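Local atomic coordinates of flagellar hook-associated protein (Burkholderia pseudomallei, PDB entry 4UT1), a protein that probably serves as a structural component of the bacterial flagellum, forming the junction between the hook and the filament. Residues S181-L186 and D208-K213. Residues are numbered along the deposited sequence; the frame is centred on the assembly and turned at random.
Sequences SQIAQL and DLAVSK
I183 meets A210 and V211 with its longer branch, and much of the packing between residues 181-186 and 208-213 comes from this isoleucine. Its CG1 lies 3.6 Å from CB of A210, while the terminal CD1 runs on past that methyl to V211, where it comes 3.8 Å from CG2. The isoleucine and valine side chains cross at about a right angle, and CG2 is the valine methyl that is met. I183 reaches this position because CG1 stands opposite its own carbonyl carbon (chi1 -68°) and the chain beyond it is nearly straight, sending CD1 out to the facing helix. OE1 of Q182 also approaches CB of A210, at 4.2 Å, a loose contact without a hydrogen bond. The two segments belong to an antiparallel helical hairpin in the helical domain of FlgK: helix 134-193, whose last part is predicted to be coiled coil, is followed by helix 201-215, which packs back along it, the connection between them being partly unmodelled (196-199). The axes of the two short segments make an angle of 159° and lie 9.4 Å apart at closest approach, and the small A210 faces I183 with their CA atoms 6.6 Å apart. Farther along the hairpin I183 also touches L214, and L186 carries the apolar seam on to L203. Outside the interface, NE2 of Q185 donates to OG of S181 at 3.0 Å, close to the amide plane, and OD1 of D208 is hydrogen-bonded to OH of Y229, linking helix 201-215 to the following antiparallel sheet.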
ATOM      1  N   SER A 181       1.924 -16.078 -38.838  1.00 17.16           N
ATOM      2  CA  SER A 181       2.018 -15.828 -40.267  1.00 21.92           C
ATOM      3  C   SER A 181       2.758 -16.963 -40.980  1.00 19.41           C
ATOM      4  O   SER A 181       2.351 -17.390 -42.060  1.00 20.45           O
ATOM      5  CB  SER A 181       2.716 -14.493 -40.531  1.00 19.93           C
ATOM      6  OG  SER A 181       2.929 -14.320 -41.919  1.00 27.11           O
ATOM      7  N   GLN A 182       3.832 -17.460 -40.370  1.00 18.16           N
ATOM      8  CA  GLN A 182       4.612 -18.552 -40.954  1.00 21.35           C
ATOM      9  C   GLN A 182       3.796 -19.823 -41.084  1.00 20.74           C
ATOM     10  O   GLN A 182       3.876 -20.529 -42.093  1.00 20.30           O
ATOM     11  CB  GLN A 182       5.854 -18.855 -40.116  1.00 21.16           C
ATOM     12  CG  GLN A 182       6.908 -17.790 -40.119  1.00 24.27           C
ATOM     13  CD  GLN A 182       8.064 -18.155 -39.197  1.00 30.32           C
ATOM     14  OE1 GLN A 182       8.312 -19.334 -38.941  1.00 32.14           O
ATOM     15  NE2 GLN A 182       8.758 -17.147 -38.678  1.00 28.77           N
ATOM     16  N   ILE A 183       3.012 -20.109 -40.055  1.00 17.14           N
ATOM     17  CA  ILE A 183       2.191 -21.306 -40.023  1.00 17.05           C
ATOM     18  C   ILE A 183       1.044 -21.221 -41.047  1.00 23.14           C
ATOM     19  O   ILE A 183       0.737 -22.207 -41.725  1.00 22.12           O
ATOM     20  CB  ILE A 183       1.635 -21.548 -38.604  1.00 20.74           C
ATOM     21  CG1 ILE A 183       2.787 -21.922 -37.651  1.00 20.40           C
ATOM     22  CG2 ILE A 183       0.567 -22.634 -38.621  1.00 22.68           C
ATOM     23  CD1 ILE A 183       2.458 -21.755 -36.170  1.00 23.80           C
ATOM     24  N   ALA A 184       0.423 -20.050 -41.179  1.00 19.65           N
ATOM     25  CA  ALA A 184      -0.590 -19.870 -42.229  1.00 18.24           C
ATOM     26  C   ALA A 184       0.053 -20.058 -43.607  1.00 20.40           C
ATOM     27  O   ALA A 184      -0.524 -20.715 -44.478  1.00 23.05           O
ATOM     28  CB  ALA A 184      -1.241 -18.498 -42.136  1.00 17.08           C
ATOM     29  N   GLN A 185       1.237 -19.474 -43.794  1.00 18.48           N
ATOM     30  CA  GLN A 185       1.969 -19.592 -45.060  1.00 21.14           C
ATOM     31  C   GLN A 185       2.261 -21.056 -45.375  1.00 23.27           C
ATOM     32  O   GLN A 185       2.134 -21.496 -46.521  1.00 22.93           O
ATOM     33  CB  GLN A 185       3.277 -18.790 -45.021  1.00 21.46           C
ATOM     34  CG  GLN A 185       3.126 -17.280 -45.238  1.00 16.88           C
ATOM     35  CD  GLN A 185       4.440 -16.518 -45.085  1.00 24.10           C
ATOM     36  OE1 GLN A 185       5.325 -16.616 -45.930  1.00 33.41           O
ATOM     37  NE2 GLN A 185       4.563 -15.753 -44.007  1.00 25.15           N
ATOM     38  N   LEU A 186       2.647 -21.807 -44.348  1.00 20.98           N
ATOM     39  CA  LEU A 186       2.985 -23.215 -44.495  1.00 24.51           C
ATOM     40  C   LEU A 186       1.759 -24.083 -44.755  1.00 26.42           C
ATOM     41  O   LEU A 186       1.837 -25.033 -45.534  1.00 25.87           O
ATOM     42  CB  LEU A 186       3.749 -23.707 -43.254  1.00 23.09           C
ATOM     43  CG  LEU A 186       5.169 -23.138 -43.186  1.00 20.52           C
ATOM     44  CD1 LEU A 186       5.845 -23.402 -41.830  1.00 25.52           C
ATOM     45  CD2 LEU A 186       6.027 -23.703 -44.313  1.00 29.66           C
ATOM     46  N   ASP A 208       5.887 -27.587 -37.855  1.00 34.10           N
ATOM     47  CA  ASP A 208       5.957 -28.110 -36.489  1.00 37.08           C
ATOM     48  C   ASP A 208       6.935 -27.331 -35.617  1.00 28.56           C
ATOM     49  O   ASP A 208       6.660 -27.082 -34.447  1.00 30.28           O
ATOM     50  CB  ASP A 208       6.351 -29.586 -36.501  1.00 38.59           C
ATOM     51  CG  ASP A 208       5.201 -30.488 -36.879  1.00 36.81           C
ATOM     52  OD1 ASP A 208       4.089 -30.280 -36.357  1.00 37.02           O
ATOM     53  OD2 ASP A 208       5.409 -31.403 -37.701  1.00 43.15           O
ATOM     54  N   LEU A 209       8.079 -26.968 -36.184  1.00 30.12           N
ATOM     55  CA  LEU A 209       9.057 -26.165 -35.462  1.00 34.89           C
ATOM     56  C   LEU A 209       8.483 -24.791 -35.148  1.00 34.25           C
ATOM     57  O   LEU A 209       8.772 -24.211 -34.099  1.00 29.00           O
ATOM     58  CB  LEU A 209      10.346 -26.024 -36.266  1.00 36.32           C
ATOM     59  CG  LEU A 209      11.364 -25.030 -35.702  1.00 39.08           C
ATOM     60  CD1 LEU A 209      11.701 -25.358 -34.247  1.00 36.49           C
ATOM     61  CD2 LEU A 209      12.624 -25.004 -36.556  1.00 40.07           C
ATOM     62  N   ALA A 210       7.670 -24.271 -36.063  1.00 29.58           N
ATOM     63  CA  ALA A 210       7.025 -22.981 -35.853  1.00 26.80           C
ATOM     64  C   ALA A 210       6.056 -23.068 -34.678  1.00 23.89           C
ATOM     65  O   ALA A 210       6.045 -22.192 -33.813  1.00 25.13           O
ATOM     66  CB  ALA A 210       6.305 -22.525 -37.121  1.00 26.77           C
ATOM     67  N   VAL A 211       5.254 -24.128 -34.641  1.00 23.15           N
ATOM     68  CA  VAL A 211       4.311 -24.324 -33.543  1.00 23.94           C
ATOM     69  C   VAL A 211       5.050 -24.448 -32.213  1.00 23.75           C
ATOM     70  O   VAL A 211       4.585 -23.953 -31.178  1.00 23.80           O
ATOM     71  CB  VAL A 211       3.442 -25.574 -33.751  1.00 24.29           C
ATOM     72  CG1 VAL A 211       2.676 -25.906 -32.477  1.00 24.74           C
ATOM     73  CG2 VAL A 211       2.483 -25.373 -34.925  1.00 23.89           C
ATOM     74  N   SER A 212       6.193 -25.125 -32.248  1.00 26.22           N
ATOM     75  CA  SER A 212       7.018 -25.297 -31.056  1.00 26.92           C
ATOM     76  C   SER A 212       7.440 -23.944 -30.538  1.00 24.38           C
ATOM     77  O   SER A 212       7.140 -23.581 -29.396  1.00 21.75           O
ATOM     78  CB  SER A 212       8.250 -26.156 -31.351  1.00 24.31           C
ATOM     79  OG  SER A 212       9.183 -26.094 -30.278  1.00 30.81           O
ATOM     80  N   LYS A 213       8.129 -23.199 -31.395  1.00 22.76           N
ATOM     81  CA  LYS A 213       8.567 -21.853 -31.065  1.00 26.30           C
ATOM     82  C   LYS A 213       7.399 -21.020 -30.545  1.00 22.62           C
ATOM     83  O   LYS A 213       7.522 -20.341 -29.532  1.00 19.04           O
ATOM     84  CB  LYS A 213       9.208 -21.178 -32.281  1.00 28.68           C
ATOM     85  CG  LYS A 213      10.392 -21.949 -32.885  1.00 30.11           C
ATOM     86  CD  LYS A 213      11.429 -22.358 -31.844  1.00 34.91           C
ATOM     87  CE  LYS A 213      12.221 -21.172 -31.320  1.00 37.92           C
ATOM     88  NZ  LYS A 213      13.387 -21.607 -30.487  1.00 42.25           N
TER